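Local coordinates for protein ribonucleoside-diphosphate reductase subunit beta (Streptococcus sanguinis, PDB 4N83) that forms the dimanganese-binding beta subunit of a class Ib ribonucleotide reductase, which probably makes deoxyribonucleotides from ribonucleotides for DNA synthesis, at residues L68-G73 / M96-A101; D75-D80 / A88-I93. All coordinates share one frame; numbering follows the deposited sequence.

Helices 49-78 and 84-111 meet in both contacts, and the chemistry of their seam changes along its length. Contact 2 is nested nearer the turn between the helices, and the two centres are 11 Å apart. Both are buried, although contact 1 lies closer to the middle of the chain, about 10 Å from its centre against about 16 Å. There a carboxylate of the seam reaches two manganese ions. In contact 2 a leucine meets a phenylalanine ring, while an arginine and an asparagine beside them direct polar groups to the second subunit, which also touches contact 1.

Contact 1: L68-G73 / M96-A101; sequences LQSESG and MESVHA. With MN (manganese (II) ion), chain J; MN (manganese (II) ion), chain I.
Glu97 sets CG anti to its carbonyl carbon (chi1 -62°), and the chain bends at chi2 (-71°), a course that carries its carboxylate past Gln69 CB to two manganese ions. The setting is the ferritin-like helical bundle of the ribonucleotide reductase small chain, in which helices 49-78 and 84-111 run roughly antiparallel here: the axes of 68-73 and 96-101 approach to 8.0 Å at 143°. Ser70 and Glu97 lie at the crossing. The glutamate CB packs on the backbone of Ser70, and Gln69 CB sits 3.9 Å from Glu97 CD, lending the acid an aliphatic flank. Ser70 CB is met by Ser98 OG at 3.2 Å; the two hydroxyls are not bonded to each other, Ser70 OG being hydrogen-bonded to Thr67 O and Ser98 OG to Asn91 of the second subunit. Helix 68-73 also contains a wider pi-type turn, marked by the bond from Gly73 N to Leu68 O.

The carboxylate is a bridge, one oxygen to each metal, which restricts its rotation. Asp66, His100, Glu157 and Glu191 belong to the site of the chain J manganese, and Glu157, Glu191 and His194 to that of chain I. His100 points its ring edge at the chain J ion, with ND1 2.9 Å from that manganese, long for a metal bond in a 2.65 Å structure, while its NE2 is hydrogen-bonded to Asp190, a second-shell residue that helps fix the ring. Glu97 OE1 lies 2.2 Å from the chain J manganese, and Glu97 OE2 is likewise 2.2 Å from that of chain I.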
loop_
_atom_site.group_PDB
_atom_site.type_symbol
_atom_site.label_atom_id
_atom_site.label_comp_id
_atom_site.label_asym_id
_atom_site.label_seq_id
_atom_site.Cartn_x
_atom_site.Cartn_y
_atom_site.Cartn_z
ATOM N N LEU A 68 -4.146 13.516 2.152
ATOM C CA LEU A 68 -5.567 13.263 1.910
ATOM C C LEU A 68 -5.789 11.972 1.123
ATOM O O LEU A 68 -6.704 11.205 1.426
ATOM C CB LEU A 68 -6.184 14.443 1.149
ATOM C CG LEU A 68 -7.644 14.323 0.705
ATOM C CD1 LEU A 68 -8.569 14.226 1.907
ATOM C CD2 LEU A 68 -8.025 15.504 -0.173
ATOM N N GLN A 69 -4.949 11.747 0.115
ATOM C CA GLN A 69 -5.075 10.579 -0.757
ATOM C C GLN A 69 -4.657 9.277 -0.070
ATOM O O GLN A 69 -5.351 8.265 -0.185
ATOM C CB GLN A 69 -4.260 10.774 -2.042
ATOM C CG GLN A 69 -4.848 11.791 -3.010
ATOM C CD GLN A 69 -6.069 11.270 -3.747
ATOM O OE1 GLN A 69 -5.981 10.849 -4.899
ATOM N NE2 GLN A 69 -7.217 11.294 -3.080
ATOM N N SER A 70 -3.533 9.307 0.642
ATOM C CA SER A 70 -2.989 8.103 1.276
ATOM C C SER A 70 -3.890 7.537 2.378
ATOM O O SER A 70 -4.039 6.322 2.502
ATOM C CB SER A 70 -1.590 8.375 1.845
ATOM O OG SER A 70 -1.624 9.322 2.901
ATOM N N GLU A 71 -4.491 8.423 3.168
ATOM C CA GLU A 71 -5.260 8.012 4.342
ATOM C C GLU A 71 -6.704 7.626 3.996
ATOM O O GLU A 71 -7.140 6.517 4.315
ATOM C CB GLU A 71 -5.228 9.120 5.403
ATOM C CG GLU A 71 -3.821 9.435 5.908
ATOM C CD GLU A 71 -3.774 10.580 6.906
ATOM O OE1 GLU A 71 -4.833 11.173 7.204
ATOM O OE2 GLU A 71 -2.666 10.893 7.396
ATOM N N SER A 72 -7.429 8.533 3.339
ATOM C CA SER A 72 -8.859 8.336 3.045
ATOM C C SER A 72 -9.205 8.235 1.556
ATOM O O SER A 72 -10.212 7.624 1.199
ATOM C CB SER A 72 -9.684 9.467 3.669
ATOM O OG SER A 72 -9.504 10.687 2.970
ATOM N N GLY A 73 -8.385 8.839 0.697
ATOM C CA GLY A 73 -8.683 8.924 -0.736
ATOM C C GLY A 73 -8.754 7.584 -1.448
ATOM O O GLY A 73 -9.763 7.266 -2.082
ATOM N N MET A 96 2.152 4.266 -2.437
ATOM C CA MET A 96 2.904 5.289 -3.170
ATOM C C MET A 96 2.408 6.705 -2.865
ATOM O O MET A 96 3.189 7.651 -2.917
ATOM C CB MET A 96 2.866 5.025 -4.683
ATOM C CG MET A 96 3.636 3.789 -5.136
ATOM S SD MET A 96 5.317 3.660 -4.486
ATOM C CE MET A 96 5.998 5.249 -4.954
ATOM N N GLU A 97 1.123 6.846 -2.541
ATOM C CA GLU A 97 0.579 8.143 -2.127
ATOM C C GLU A 97 1.186 8.596 -0.793
ATOM O O GLU A 97 1.361 9.793 -0.566
ATOM C CB GLU A 97 -0.953 8.100 -2.023
ATOM C CG GLU A 97 -1.690 7.795 -3.325
ATOM C CD GLU A 97 -1.643 8.920 -4.347
ATOM O OE1 GLU A 97 -0.919 9.915 -4.132
ATOM O OE2 GLU A 97 -2.334 8.804 -5.382
ATOM N N SER A 98 1.503 7.639 0.079
ATOM C CA SER A 98 2.208 7.934 1.335
ATOM C C SER A 98 3.670 8.312 1.088
ATOM O O SER A 98 4.221 9.155 1.798
ATOM C CB SER A 98 2.131 6.753 2.314
ATOM O OG SER A 98 0.948 6.806 3.095
ATOM N N VAL A 99 4.293 7.681 0.093
ATOM C CA VAL A 99 5.668 8.012 -0.291
ATOM C C VAL A 99 5.724 9.439 -0.833
ATOM O O VAL A 99 6.669 10.177 -0.548
ATOM C CB VAL A 99 6.230 7.031 -1.345
ATOM C CG1 VAL A 99 7.598 7.487 -1.843
ATOM C CG2 VAL A 99 6.329 5.625 -0.768
ATOM N N HIS A 100 4.708 9.821 -1.606
ATOM C CA HIS A 100 4.597 11.187 -2.119
ATOM C C HIS A 100 4.457 12.185 -0.969
ATOM O O HIS A 100 5.074 13.251 -0.984
ATOM C CB HIS A 100 3.403 11.331 -3.072
ATOM C CG HIS A 100 3.466 10.437 -4.272
ATOM N ND1 HIS A 100 2.380 10.213 -5.091
ATOM C CD2 HIS A 100 4.477 9.692 -4.780
ATOM C CE1 HIS A 100 2.723 9.382 -6.058
ATOM N NE2 HIS A 100 3.991 9.050 -5.892
ATOM N N ALA A 101 3.649 11.830 0.026
ATOM C CA ALA A 101 3.447 12.676 1.200
ATOM C C ALA A 101 4.736 12.838 2.010
ATOM O O ALA A 101 5.042 13.936 2.485
ATOM C CB ALA A 101 2.340 12.107 2.074
HETATM MN MN MN J . -0.121 11.743 -5.100
HETATM MN MN MN I . -3.248 8.971 -7.322
#

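Contact 2: D75-D80 / A88-I93; sequences DALRKD and AVFNNI
Arg78 and Phe90 bring the two backbones nearest, their CA atoms 6.4 Å apart, where the late part of helix 49-78 passes the early turns of helix 84-111. The CB of Phe90 points toward 75-80, and Leu77 CB lies over one face of its ring, 4.0 Å from Phe90 CE1; the two side chains cross at about a right angle. Ile198 of helix 178-206 packs against both, continuing the apolar layer.

Arg78 leaves with CG anti to the backbone N (chi1 163°) and folds at chi3 (39°), which swings the guanidinium back to the neighbouring helix. Phe90 O lies at its edge, 3.9 Å from Arg78 NH1. Asn91 OD1 approaches the same nitrogen obliquely at 3.2 Å, but the angle is too poor for a hydrogen bond. Firmer partners lie beyond: Arg78 NH2 is hydrogen-bonded to Gln94, Arg78 NE forms a salt bridge with Asp75 of the second subunit, and Asn91 ND2 is bonded to Ser98 of that subunit. At this level, with Leu77 and Phe90 packed on Ile198 and Arg78 and Asn91 bonded to the second subunit, the arrangement is that of an antiparallel helical hairpin in a ferritin-like bundle.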
loop_
_atom_site.group_PDB
_atom_site.type_symbol
_atom_site.label_atom_id
_atom_site.label_comp_id
_atom_site.label_asym_id
_atom_site.label_seq_id
_atom_site.Cartn_x
_atom_site.Cartn_y
_atom_site.Cartn_z
ATOM N N ASP A 75 -8.620 4.713 0.106
ATOM C CA ASP A 75 -9.499 3.911 0.965
ATOM C C ASP A 75 -10.933 3.909 0.429
ATOM O O ASP A 75 -11.584 2.863 0.386
ATOM C CB ASP A 75 -9.474 4.451 2.402
ATOM C CG ASP A 75 -10.236 3.570 3.380
ATOM O OD1 ASP A 75 -9.993 2.344 3.404
ATOM O OD2 ASP A 75 -11.072 4.106 4.135
ATOM N N ALA A 76 -11.411 5.084 0.023
ATOM C CA ALA A 76 -12.738 5.226 -0.572
ATOM C C ALA A 76 -12.834 4.508 -1.920
ATOM O O ALA A 76 -13.813 3.813 -2.192
ATOM C CB ALA A 76 -13.084 6.697 -0.737
ATOM N N LEU A 77 -11.808 4.679 -2.752
ATOM C CA LEU A 77 -11.763 4.063 -4.080
ATOM C C LEU A 77 -11.704 2.533 -4.033
ATOM O O LEU A 77 -12.182 1.866 -4.950
ATOM C CB LEU A 77 -10.565 4.598 -4.872
ATOM C CG LEU A 77 -10.612 6.083 -5.245
ATOM C CD1 LEU A 77 -9.232 6.593 -5.641
ATOM C CD2 LEU A 77 -11.614 6.330 -6.364
ATOM N N ARG A 78 -11.118 1.987 -2.968
ATOM C CA ARG A 78 -10.964 0.534 -2.819
ATOM C C ARG A 78 -12.294 -0.207 -2.672
ATOM O O ARG A 78 -12.465 -1.288 -3.238
ATOM C CB ARG A 78 -10.055 0.210 -1.622
ATOM C CG ARG A 78 -10.138 -1.230 -1.124
ATOM C CD ARG A 78 -8.941 -1.637 -0.275
ATOM N NE ARG A 78 -8.493 -0.562 0.610
ATOM C CZ ARG A 78 -7.465 0.255 0.375
ATOM N NH1 ARG A 78 -6.727 0.152 -0.729
ATOM N NH2 ARG A 78 -7.171 1.194 1.264
ATOM N N LYS A 79 -13.226 0.369 -1.918
ATOM C CA LYS A 79 -14.509 -0.289 -1.639
ATOM C C LYS A 79 -15.402 -0.461 -2.875
ATOM O O LYS A 79 -16.359 -1.234 -2.842
ATOM C CB LYS A 79 -15.271 0.464 -0.542
ATOM C CG LYS A 79 -14.622 0.365 0.833
ATOM C CD LYS A 79 -15.288 1.282 1.848
ATOM C CE LYS A 79 -16.663 0.780 2.256
ATOM N NZ LYS A 79 -17.297 1.675 3.262
ATOM N N ASP A 80 -15.087 0.254 -3.954
ATOM C CA ASP A 80 -15.832 0.153 -5.209
ATOM C C ASP A 80 -14.993 -0.567 -6.262
ATOM O O ASP A 80 -14.783 -0.064 -7.367
ATOM C CB ASP A 80 -16.225 1.549 -5.682
ATOM C CG ASP A 80 -16.837 2.377 -4.574
ATOM O OD1 ASP A 80 -17.927 2.010 -4.088
ATOM O OD2 ASP A 80 -16.224 3.388 -4.180
ATOM N N ALA A 88 -5.635 -4.948 -5.198
ATOM C CA ALA A 88 -4.183 -5.053 -5.034
ATOM C C ALA A 88 -3.475 -3.835 -5.634
ATOM O O ALA A 88 -2.595 -3.250 -5.002
ATOM C CB ALA A 88 -3.662 -6.337 -5.666
ATOM N N VAL A 89 -3.874 -3.451 -6.844
ATOM C CA VAL A 89 -3.321 -2.258 -7.490
ATOM C C VAL A 89 -3.529 -1.029 -6.600
ATOM O O VAL A 89 -2.627 -0.208 -6.460
ATOM C CB VAL A 89 -3.939 -2.006 -8.886
ATOM C CG1 VAL A 89 -3.412 -0.709 -9.486
ATOM C CG2 VAL A 89 -3.646 -3.170 -9.823
ATOM N N PHE A 90 -4.710 -0.920 -5.990
ATOM C CA PHE A 90 -5.019 0.205 -5.098
ATOM C C PHE A 90 -4.218 0.186 -3.797
ATOM O O PHE A 90 -3.961 1.241 -3.216
ATOM C CB PHE A 90 -6.523 0.285 -4.800
ATOM C CG PHE A 90 -7.311 0.984 -5.871
ATOM C CD1 PHE A 90 -7.050 2.312 -6.177
ATOM C CD2 PHE A 90 -8.310 0.323 -6.573
ATOM C CE1 PHE A 90 -7.764 2.966 -7.165
ATOM C CE2 PHE A 90 -9.028 0.973 -7.562
ATOM C CZ PHE A 90 -8.756 2.296 -7.858
ATOM N N ASN A 91 -3.825 -1.002 -3.342
ATOM C CA ASN A 91 -2.924 -1.112 -2.193
ATOM C C ASN A 91 -1.561 -0.531 -2.542
ATOM O O ASN A 91 -0.974 0.213 -1.752
ATOM C CB ASN A 91 -2.774 -2.568 -1.742
ATOM C CG ASN A 91 -4.073 -3.157 -1.227
ATOM O OD1 ASN A 91 -4.897 -2.455 -0.636
ATOM N ND2 ASN A 91 -4.260 -4.456 -1.444
ATOM N N ASN A 92 -1.074 -0.874 -3.734
ATOM C CA ASN A 92 0.142 -0.279 -4.283
ATOM C C ASN A 92 -0.003 1.230 -4.492
ATOM O O ASN A 92 0.912 1.991 -4.176
ATOM C CB ASN A 92 0.516 -0.948 -5.612
ATOM C CG ASN A 92 1.601 -0.198 -6.355
ATOM O OD1 ASN A 92 1.321 0.510 -7.319
ATOM N ND2 ASN A 92 2.840 -0.326 -5.895
ATOM N N ILE A 93 -1.147 1.652 -5.027
ATOM C CA ILE A 93 -1.421 3.075 -5.235
ATOM C C ILE A 93 -1.380 3.821 -3.906
ATOM O O ILE A 93 -0.713 4.847 -3.791
ATOM C CB ILE A 93 -2.791 3.313 -5.914
ATOM C CG1 ILE A 93 -2.765 2.804 -7.359
ATOM C CG2 ILE A 93 -3.151 4.796 -5.893
ATOM C CD1 ILE A 93 -4.130 2.611 -7.986
#